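PDB 4WES: nitrogenase molybdenum-iron protein beta chain from Clostridium pasteurianum, which forms, with the alpha chain, the molybdenum-iron component of nitrogenase, which reduces dinitrogen to ammonia, and shares an [8Fe-7S] cluster with that chain. Local coordinates for residues M348-A356 with G365-D373; L310-P321 with L334-T345. All coordinates share one frame; numbering follows the deposited sequence. Where two conformers were deposited one is given.

Contact 1. Residues M348-A356 with G365-D373; sequences MKFQKEIDA and GSKVKVEGD
Phe-350 and Val-370 open the contact near the start of the helix segment, where ring atom CD1 of Phe-350 lies 3.6 Å from CG2 of Val-370, the two side chains running antiparallel past one another. With CG of Phe-350 anti to the backbone N (chi1 178°), the ring reaches the two valines of the strand, and its CE1 also comes to 4.0 Å from CG1 of Val-368. Over the centre of one ring face sits CG1 of Ile-354, in the conformer given, one helical turn on. Pro-321, Ile-324 and Ile-325 of helix 321-333 also touch this buried ring.

Gln-351 supplies the polar part of the interface. Its chain bends at chi2 (86°) and brings the amide alongside the strand backbone, where NE2 makes a weak hydrogen bond to O of Val-368 at 3.4 Å. A second weak bond runs from the same nitrogen to OD2 of Asp-355. The other end of the amide is held by water 1, which donates to OE1 of Gln-351 at 2.6 Å and accepts from N of Val-370 at 2.9 Å. These bonds, weak on the nitrogen side, probably limit the rotation of the amide.

Ile-354 then packs on Val-368, the CG2 methyls of the two residues touching in the conformer given. Asp-355 finishes the row, with OD1 at 3.8 Å from CG2 of Val-368, near the partly exposed margin.

The axes of helix 348-356 and strand 367-370 approach to 8.0 Å and run nearly antiparallel, at 164°. This is the helix-to-second-strand packing of a beta-alpha-beta crossover, here made of strand 337-343, helix 348-360 and strand 367-370, in which valines facing the helix meet its apolar side at the edge of a parallel sheet.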
loop_
_atom_site.group_PDB
_atom_site.type_symbol
_atom_site.label_atom_id
_atom_site.label_comp_id
_atom_site.label_asym_id
_atom_site.label_seq_id
_atom_site.Cartn_x
_atom_site.Cartn_y
_atom_site.Cartn_z
ATOM N N MET B 348 -29.297 16.931 6.546
ATOM C CA MET B 348 -29.367 17.487 5.196
ATOM C C MET B 348 -28.080 18.146 4.723
ATOM O O MET B 348 -27.866 18.296 3.532
ATOM C CB MET B 348 -30.493 18.517 5.097
ATOM C CG MET B 348 -31.841 17.953 5.504
ATOM S SD MET B 348 -32.398 16.670 4.369
ATOM C CE MET B 348 -31.730 15.152 5.037
ATOM N N LYS B 349 -27.220 18.540 5.666
ATOM C CA LYS B 349 -26.019 19.277 5.263
ATOM C C LYS B 349 -25.177 18.513 4.262
ATOM O O LYS B 349 -24.711 19.065 3.276
ATOM C CB LYS B 349 -25.187 19.687 6.466
ATOM C CG LYS B 349 -24.075 20.634 6.097
ATOM C CD LYS B 349 -23.385 21.235 7.299
ATOM C CE LYS B 349 -22.414 22.329 6.859
ATOM N NZ LYS B 349 -21.566 21.913 5.701
ATOM N N PHE B 350 -24.988 17.220 4.526
ATOM C CA PHE B 350 -24.178 16.358 3.641
ATOM C C PHE B 350 -24.703 16.409 2.224
ATOM O O PHE B 350 -23.946 16.592 1.253
ATOM C CB PHE B 350 -24.220 14.942 4.203
ATOM C CG PHE B 350 -23.480 13.913 3.404
ATOM C CD1 PHE B 350 -24.107 13.157 2.422
ATOM C CD2 PHE B 350 -22.184 13.571 3.727
ATOM C CE1 PHE B 350 -23.439 12.126 1.775
ATOM C CE2 PHE B 350 -21.535 12.566 3.091
ATOM C CZ PHE B 350 -22.148 11.830 2.110
ATOM N N GLN B 351 -26.011 16.221 2.072
ATOM C CA GLN B 351 -26.614 16.248 0.755
ATOM C C GLN B 351 -26.384 17.583 0.051
ATOM O O GLN B 351 -25.993 17.632 -1.114
ATOM C CB GLN B 351 -28.115 16.030 0.897
ATOM C CG GLN B 351 -28.829 15.839 -0.410
ATOM C CD GLN B 351 -28.803 14.392 -0.850
ATOM O OE1 GLN B 351 -29.101 13.489 -0.063
ATOM N NE2 GLN B 351 -28.427 14.161 -2.090
ATOM N N LYS B 352 -26.649 18.657 0.772
ATOM C CA LYS B 352 -26.491 19.982 0.186
ATOM C C LYS B 352 -25.051 20.255 -0.226
ATOM O O LYS B 352 -24.806 20.758 -1.327
ATOM C CB LYS B 352 -26.955 21.047 1.172
ATOM C CG LYS B 352 -28.459 21.106 1.328
ATOM C CD LYS B 352 -28.851 22.130 2.381
ATOM C CE LYS B 352 -30.296 21.994 2.827
ATOM N NZ LYS B 352 -30.488 22.781 4.074
ATOM N N GLU B 353 -24.093 19.938 0.647
ATOM C CA GLU B 353 -22.704 20.242 0.350
ATOM C C GLU B 353 -22.165 19.408 -0.805
ATOM O O GLU B 353 -21.442 19.921 -1.655
ATOM C CB GLU B 353 -21.839 20.080 1.587
ATOM C CG GLU B 353 -22.207 21.013 2.704
ATOM C CD GLU B 353 -21.871 22.422 2.385
ATOM O OE1 GLU B 353 -20.695 22.700 2.055
ATOM O OE2 GLU B 353 -22.787 23.260 2.490
ATOM N N ILE B 354 -22.467 18.121 -0.826
ATOM C CA ILE B 354 -22.006 17.219 -1.884
ATOM C C ILE B 354 -22.643 17.620 -3.215
ATOM O O ILE B 354 -21.988 17.740 -4.252
ATOM C CB ILE B 354 -22.359 15.721 -1.601
ATOM C CG1 ILE B 354 -21.687 15.133 -0.348
ATOM C CG2 ILE B 354 -21.988 14.864 -2.801
ATOM C CD1 ILE B 354 -20.165 15.161 -0.341
ATOM N N ASP B 355 -23.957 17.818 -3.192
ATOM C CA ASP B 355 -24.630 18.222 -4.413
ATOM C C ASP B 355 -24.022 19.506 -4.971
ATOM O O ASP B 355 -23.835 19.649 -6.189
ATOM C CB ASP B 355 -26.129 18.419 -4.192
ATOM C CG ASP B 355 -26.920 17.117 -4.075
ATOM O OD1 ASP B 355 -26.405 16.034 -4.382
ATOM O OD2 ASP B 355 -28.132 17.216 -3.712
ATOM N N ALA B 356 -23.744 20.454 -4.075
ATOM C CA ALA B 356 -23.218 21.737 -4.526
ATOM C C ALA B 356 -21.831 21.614 -5.155
ATOM O O ALA B 356 -21.560 22.260 -6.183
ATOM C CB ALA B 356 -23.180 22.737 -3.375
ATOM N N GLY B 365 -24.910 12.802 -12.877
ATOM C CA GLY B 365 -25.076 11.347 -12.855
ATOM C C GLY B 365 -24.518 10.640 -11.629
ATOM O O GLY B 365 -24.457 9.396 -11.581
ATOM N N SER B 366 -24.102 11.403 -10.615
ATOM C CA SER B 366 -23.678 10.782 -9.358
ATOM C C SER B 366 -24.871 10.531 -8.456
ATOM O O SER B 366 -25.917 11.164 -8.598
ATOM C CB SER B 366 -22.655 11.673 -8.669
ATOM O OG SER B 366 -21.473 11.775 -9.451
ATOM N N LYS B 367 -24.710 9.599 -7.542
ATOM C CA LYS B 367 -25.732 9.271 -6.564
ATOM C C LYS B 367 -25.194 9.618 -5.199
ATOM O O LYS B 367 -24.168 9.101 -4.795
ATOM C CB LYS B 367 -26.157 7.801 -6.607
ATOM C CG LYS B 367 -26.722 7.351 -7.942
ATOM C CD LYS B 367 -27.230 5.910 -7.908
ATOM C CE LYS B 367 -27.897 5.506 -9.204
ATOM N NZ LYS B 367 -28.433 4.113 -9.114
ATOM N N VAL B 368 -25.913 10.467 -4.489
ATOM C CA VAL B 368 -25.568 10.924 -3.161
ATOM C C VAL B 368 -26.694 10.519 -2.230
ATOM O O VAL B 368 -27.869 10.804 -2.545
ATOM C CB VAL B 368 -25.419 12.447 -3.172
ATOM C CG1 VAL B 368 -25.099 12.972 -1.802
ATOM C CG2 VAL B 368 -24.362 12.887 -4.177
ATOM N N LYS B 369 -26.414 9.836 -1.136
ATOM C CA LYS B 369 -27.476 9.403 -0.266
ATOM C C LYS B 369 -27.093 9.545 1.199
ATOM O O LYS B 369 -26.042 9.077 1.656
ATOM C CB LYS B 369 -27.883 7.957 -0.548
ATOM C CG LYS B 369 -29.110 7.513 0.231
ATOM C CD LYS B 369 -29.590 6.129 -0.191
ATOM C CE LYS B 369 -30.733 5.669 0.652
ATOM N NZ LYS B 369 -31.210 4.310 0.253
ATOM N N VAL B 370 -27.981 10.184 1.939
ATOM C CA VAL B 370 -27.936 10.267 3.387
ATOM C C VAL B 370 -28.761 9.096 3.950
ATOM O O VAL B 370 -29.855 8.789 3.444
ATOM C CB VAL B 370 -28.494 11.611 3.843
ATOM C CG1 VAL B 370 -28.719 11.675 5.336
ATOM C CG2 VAL B 370 -27.571 12.727 3.391
ATOM N N GLU B 371 -28.260 8.455 4.991
ATOM C CA GLU B 371 -28.879 7.250 5.506
ATOM C C GLU B 371 -28.952 6.159 4.429
ATOM O O GLU B 371 -29.904 5.389 4.360
ATOM C CB GLU B 371 -30.203 7.502 6.203
ATOM C CG GLU B 371 -30.082 8.402 7.417
ATOM C CD GLU B 371 -31.390 8.555 8.121
ATOM O OE1 GLU B 371 -31.706 7.756 9.026
ATOM O OE2 GLU B 371 -32.135 9.451 7.735
ATOM N N GLY B 372 -27.907 6.074 3.623
ATOM C CA GLY B 372 -27.698 4.908 2.758
ATOM C C GLY B 372 -26.757 3.934 3.463
ATOM O O GLY B 372 -26.180 4.239 4.502
ATOM N N ASP B 373 -26.630 2.744 2.866
ATOM C CA ASP B 373 -25.798 1.719 3.481
ATOM C C ASP B 373 -24.918 1.016 2.443
ATOM O O ASP B 373 -24.940 1.352 1.252
ATOM C CB ASP B 373 -26.664 0.769 4.331
ATOM C CG ASP B 373 -27.787 0.110 3.554
ATOM O OD1 ASP B 373 -27.566 -0.283 2.390
ATOM O OD2 ASP B 373 -28.871 -0.063 4.143
HETATM O O HOH W 1 -30.305 11.253 0.517
#

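Contact 2. Residues L310-P321 with L334-T345; sequences LQGKKVALLGDP and LGAIPKYVVTGT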
loop_
_atom_site.group_PDB
_atom_site.type_symbol
_atom_site.label_atom_id
_atom_site.label_comp_id
_atom_site.label_asym_id
_atom_site.label_seq_id
_atom_site.Cartn_x
_atom_site.Cartn_y
_atom_site.Cartn_z
ATOM N N LEU B 310 -5.470 9.692 -12.341
ATOM C CA LEU B 310 -6.570 10.222 -11.552
ATOM C C LEU B 310 -7.710 10.777 -12.385
ATOM O O LEU B 310 -8.866 10.731 -11.972
ATOM C CB LEU B 310 -6.040 11.300 -10.588
ATOM C CG LEU B 310 -5.035 10.793 -9.561
ATOM C CD1 LEU B 310 -4.264 11.922 -8.926
ATOM C CD2 LEU B 310 -5.753 9.998 -8.490
ATOM N N GLN B 311 -7.396 11.353 -13.537
ATOM C CA GLN B 311 -8.405 12.105 -14.286
ATOM C C GLN B 311 -9.556 11.182 -14.684
ATOM O O GLN B 311 -9.333 10.158 -15.355
ATOM C CB GLN B 311 -7.835 12.784 -15.539
ATOM C CG GLN B 311 -6.687 13.740 -15.280
ATOM C CD GLN B 311 -6.936 14.630 -14.098
ATOM O OE1 GLN B 311 -7.810 15.510 -14.141
ATOM N NE2 GLN B 311 -6.182 14.384 -13.024
ATOM N N GLY B 312 -10.773 11.594 -14.343
ATOM C CA GLY B 312 -11.953 10.872 -14.761
ATOM C C GLY B 312 -12.239 9.591 -14.022
ATOM O O GLY B 312 -13.211 8.891 -14.353
ATOM N N LYS B 313 -11.448 9.258 -13.002
ATOM C CA LYS B 313 -11.694 8.029 -12.252
ATOM C C LYS B 313 -12.990 8.151 -11.477
ATOM O O LYS B 313 -13.190 9.151 -10.777
ATOM C CB LYS B 313 -10.524 7.742 -11.286
ATOM C CG LYS B 313 -9.224 7.298 -11.960
ATOM C CD LYS B 313 -9.249 5.795 -12.265
ATOM C CE LYS B 313 -7.975 5.274 -12.878
ATOM N NZ LYS B 313 -7.765 5.843 -14.187
ATOM N N LYS B 314 -13.815 7.100 -11.530
ATOM C CA LYS B 314 -15.069 7.081 -10.785
ATOM C C LYS B 314 -14.842 6.472 -9.417
ATOM O O LYS B 314 -14.304 5.385 -9.299
ATOM C CB LYS B 314 -16.116 6.266 -11.535
ATOM C CG LYS B 314 -16.578 6.891 -12.830
ATOM C CD LYS B 314 -17.511 5.951 -13.608
ATOM C CE LYS B 314 -17.751 6.406 -15.034
ATOM N NZ LYS B 314 -18.498 5.333 -15.776
ATOM N N VAL B 315 -15.280 7.189 -8.384
ATOM C CA VAL B 315 -15.007 6.799 -7.004
ATOM C C VAL B 315 -16.315 6.564 -6.246
ATOM O O VAL B 315 -17.237 7.381 -6.303
ATOM C CB VAL B 315 -14.165 7.867 -6.275
ATOM C CG1 VAL B 315 -13.727 7.368 -4.908
ATOM C CG2 VAL B 315 -12.977 8.294 -7.101
ATOM N N ALA B 316 -16.371 5.462 -5.511
ATOM C CA ALA B 316 -17.435 5.228 -4.518
ATOM C C ALA B 316 -16.864 5.495 -3.146
ATOM O O ALA B 316 -15.782 5.003 -2.822
ATOM C CB ALA B 316 -17.927 3.793 -4.598
ATOM N N LEU B 317 -17.584 6.285 -2.341
ATOM C CA LEU B 317 -17.150 6.686 -1.008
ATOM C C LEU B 317 -18.262 6.469 -0.011
ATOM O O LEU B 317 -19.399 6.862 -0.274
ATOM C CB LEU B 317 -16.772 8.204 -0.933
ATOM C CG LEU B 317 -15.796 8.781 -1.888
ATOM C CD1 LEU B 317 -16.488 9.312 -3.104
ATOM C CD2 LEU B 317 -15.063 9.865 -1.138
ATOM N N LEU B 318 -17.941 5.857 1.126
ATOM C CA LEU B 318 -18.882 5.740 2.223
ATOM C C LEU B 318 -18.182 6.104 3.500
ATOM O O LEU B 318 -17.067 5.645 3.750
ATOM C CB LEU B 318 -19.428 4.303 2.453
ATOM C CG LEU B 318 -20.177 3.670 1.306
ATOM C CD1 LEU B 318 -19.228 2.869 0.437
ATOM C CD2 LEU B 318 -21.337 2.823 1.866
ATOM N N GLY B 319 -18.860 6.849 4.371
ATOM C CA GLY B 319 -18.320 7.136 5.696
ATOM C C GLY B 319 -19.063 8.211 6.420
ATOM O O GLY B 319 -20.266 8.409 6.211
ATOM N N ASP B 320 -18.357 8.879 7.312
ATOM C CA ASP B 320 -18.955 9.845 8.198
ATOM C C ASP B 320 -19.010 11.211 7.502
ATOM O O ASP B 320 -18.196 11.530 6.628
ATOM C CB ASP B 320 -18.149 9.885 9.499
ATOM C CG ASP B 320 -18.209 8.604 10.254
ATOM O OD1 ASP B 320 -19.183 7.833 10.075
ATOM O OD2 ASP B 320 -17.300 8.348 11.085
ATOM N N PRO B 321 -19.988 12.067 7.868
ATOM C CA PRO B 321 -20.289 13.179 6.969
ATOM C C PRO B 321 -19.176 14.194 6.841
ATOM O O PRO B 321 -18.884 14.664 5.730
ATOM C CB PRO B 321 -21.557 13.816 7.558
ATOM C CG PRO B 321 -22.098 12.874 8.525
ATOM C CD PRO B 321 -21.034 11.860 8.877
ATOM N N LEU B 334 -8.610 16.399 -7.419
ATOM C CA LEU B 334 -7.679 15.489 -8.083
ATOM C C LEU B 334 -8.012 15.256 -9.556
ATOM O O LEU B 334 -7.217 14.644 -10.273
ATOM C CB LEU B 334 -7.642 14.141 -7.351
ATOM C CG LEU B 334 -6.988 14.225 -5.957
ATOM C CD1 LEU B 334 -7.300 12.992 -5.134
ATOM C CD2 LEU B 334 -5.494 14.438 -6.058
ATOM N N GLY B 335 -9.195 15.700 -9.999
ATOM C CA GLY B 335 -9.682 15.477 -11.325
ATOM C C GLY B 335 -10.529 14.240 -11.463
ATOM O O GLY B 335 -10.877 13.820 -12.588
ATOM N N ALA B 336 -10.840 13.594 -10.333
ATOM C CA ALA B 336 -11.638 12.361 -10.308
ATOM C C ALA B 336 -13.114 12.722 -10.011
ATOM O O ALA B 336 -13.475 13.879 -9.786
ATOM C CB ALA B 336 -11.056 11.382 -9.299
ATOM N N ILE B 337 -13.953 11.693 -9.956
ATOM C CA ILE B 337 -15.388 11.855 -9.882
ATOM C C ILE B 337 -15.950 11.147 -8.658
ATOM O O ILE B 337 -15.882 9.922 -8.584
ATOM C CB ILE B 337 -16.071 11.271 -11.153
ATOM C CG1 ILE B 337 -15.603 12.007 -12.400
ATOM C CG2 ILE B 337 -17.585 11.321 -11.040
ATOM C CD1 ILE B 337 -15.916 11.291 -13.695
ATOM N N PRO B 338 -16.570 11.885 -7.726
ATOM C CA PRO B 338 -17.351 11.225 -6.678
ATOM C C PRO B 338 -18.631 10.724 -7.307
ATOM O O PRO B 338 -19.542 11.513 -7.592
ATOM C CB PRO B 338 -17.588 12.344 -5.640
ATOM C CG PRO B 338 -16.679 13.479 -6.032
ATOM C CD PRO B 338 -16.550 13.344 -7.538
ATOM N N LYS B 339 -18.661 9.427 -7.588
ATOM C CA LYS B 339 -19.734 8.795 -8.344
ATOM C C LYS B 339 -20.865 8.361 -7.428
ATOM O O LYS B 339 -22.033 8.606 -7.728
ATOM C CB LYS B 339 -19.157 7.632 -9.134
ATOM C CG LYS B 339 -20.171 6.823 -9.897
ATOM C CD LYS B 339 -20.890 7.643 -10.917
ATOM C CE LYS B 339 -21.699 6.713 -11.810
ATOM N NZ LYS B 339 -22.318 7.522 -12.878
ATOM N N TYR B 340 -20.510 7.675 -6.350
ATOM C CA TYR B 340 -21.476 7.197 -5.335
ATOM C C TYR B 340 -20.944 7.705 -4.019
ATOM O O TYR B 340 -19.807 7.433 -3.675
ATOM C CB TYR B 340 -21.593 5.679 -5.307
ATOM C CG TYR B 340 -21.972 5.057 -6.631
ATOM C CD1 TYR B 340 -22.976 5.596 -7.437
ATOM C CD2 TYR B 340 -21.319 3.934 -7.118
ATOM C CE1 TYR B 340 -23.289 5.044 -8.659
ATOM C CE2 TYR B 340 -21.649 3.364 -8.334
ATOM C CZ TYR B 340 -22.646 3.929 -9.089
ATOM O OH TYR B 340 -22.977 3.409 -10.324
ATOM N N VAL B 341 -21.767 8.443 -3.275
ATOM C CA VAL B 341 -21.311 9.157 -2.071
ATOM C C VAL B 341 -22.373 8.955 -0.994
ATOM O O VAL B 341 -23.484 9.471 -1.128
ATOM C CB VAL B 341 -21.066 10.643 -2.339
ATOM C CG1 VAL B 341 -20.313 11.242 -1.168
ATOM C CG2 VAL B 341 -20.298 10.887 -3.626
ATOM N N VAL B 342 -22.019 8.226 0.069
ATOM C CA VAL B 342 -22.988 7.812 1.072
ATOM C C VAL B 342 -22.500 8.023 2.480
ATOM O O VAL B 342 -21.337 7.742 2.795
ATOM C CB VAL B 342 -23.366 6.326 0.856
ATOM C CG1 VAL B 342 -24.208 5.771 1.993
ATOM C CG2 VAL B 342 -24.104 6.182 -0.459
ATOM N N THR B 343 -23.405 8.489 3.344
ATOM C CA THR B 343 -23.184 8.410 4.777
ATOM C C THR B 343 -24.380 7.742 5.435
ATOM O O THR B 343 -25.517 7.937 4.973
ATOM C CB THR B 343 -22.940 9.799 5.404
ATOM O OG1 THR B 343 -22.655 9.631 6.808
ATOM C CG2 THR B 343 -24.085 10.735 5.270
ATOM N N GLY B 344 -24.136 7.024 6.517
ATOM C CA GLY B 344 -25.219 6.531 7.345
ATOM C C GLY B 344 -25.746 7.528 8.348
ATOM O O GLY B 344 -26.786 7.306 8.956
ATOM N N THR B 345 -25.021 8.624 8.559
ATOM C CA THR B 345 -25.412 9.609 9.569
ATOM C C THR B 345 -26.477 10.531 8.965
ATOM O O THR B 345 -26.287 11.085 7.896
ATOM C CB THR B 345 -24.197 10.411 10.007
ATOM O OG1 THR B 345 -23.275 9.540 10.693
ATOM C CG2 THR B 345 -24.573 11.503 10.964
HETATM O O HOH W 2 -21.800 7.742 9.279
#
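Residues 314-318 pair in parallel with 337-343, and a beta bulge shifts the register by one between Val-315 and Ala-316, where O of Val-315 accepts from both N of Lys-339 (2.8 Å) and N of Tyr-340 (3.3 Å). On one face of the sheet Leu-317 packs against the second strand, its CD1 4.1 Å from CB of Pro-338 and 4.2 Å from CG2 of Val-341; Leu-327 of helix 321-333 covers it. On the other face Leu-318 packs alongside Val-342 under helix 374-383, and CB of Ala-316 meets the edge of the Tyr-340 ring.

At one end, Gln-311 NE2 donates to O of Leu-334 at 3.0 Å. At the other, Thr-343 has OG1 anti to its own N (chi1 -177°), which carries the hydroxyl to O of Gly-319 (2.7 Å), to which it donates; Thr-343 OG1 also accepts from N of Thr-345 in an ST turn. Water 2 lies within hydrogen-bonding distance of Thr-343 OG1 and of OD1 of Asp-320, whose OD2 is bonded to NE2 of His-146.

Lys-314 NZ and Lys-339 NZ, 5.3 Å apart, both form salt bridges with Glu-384, whose carboxylate draws the two ammonium groups together and probably balances their charge.

Overall arrangement
Strand 337-343 is common ground: it closes the beta-alpha-beta unit of contact 2 and opens that of contact 1, so the two follow in series along the chain, their centres about 10 Å apart. In the shared parallel sheet it lies between strands 314-318 and 367-370. Direct bonds join the contacts, with Ser-366 OG 2.7 Å from Pro-338 O and Lys-367 N 2.9 Å from Lys-339 O. Contact 1 lies away from the cluster and iron sites. Contact 2 comes nearer the cluster: the side chain of Thr-345 is about 13 Å from the [8Fe-7S] cluster and about 10 Å from that of its ligand Cys-23.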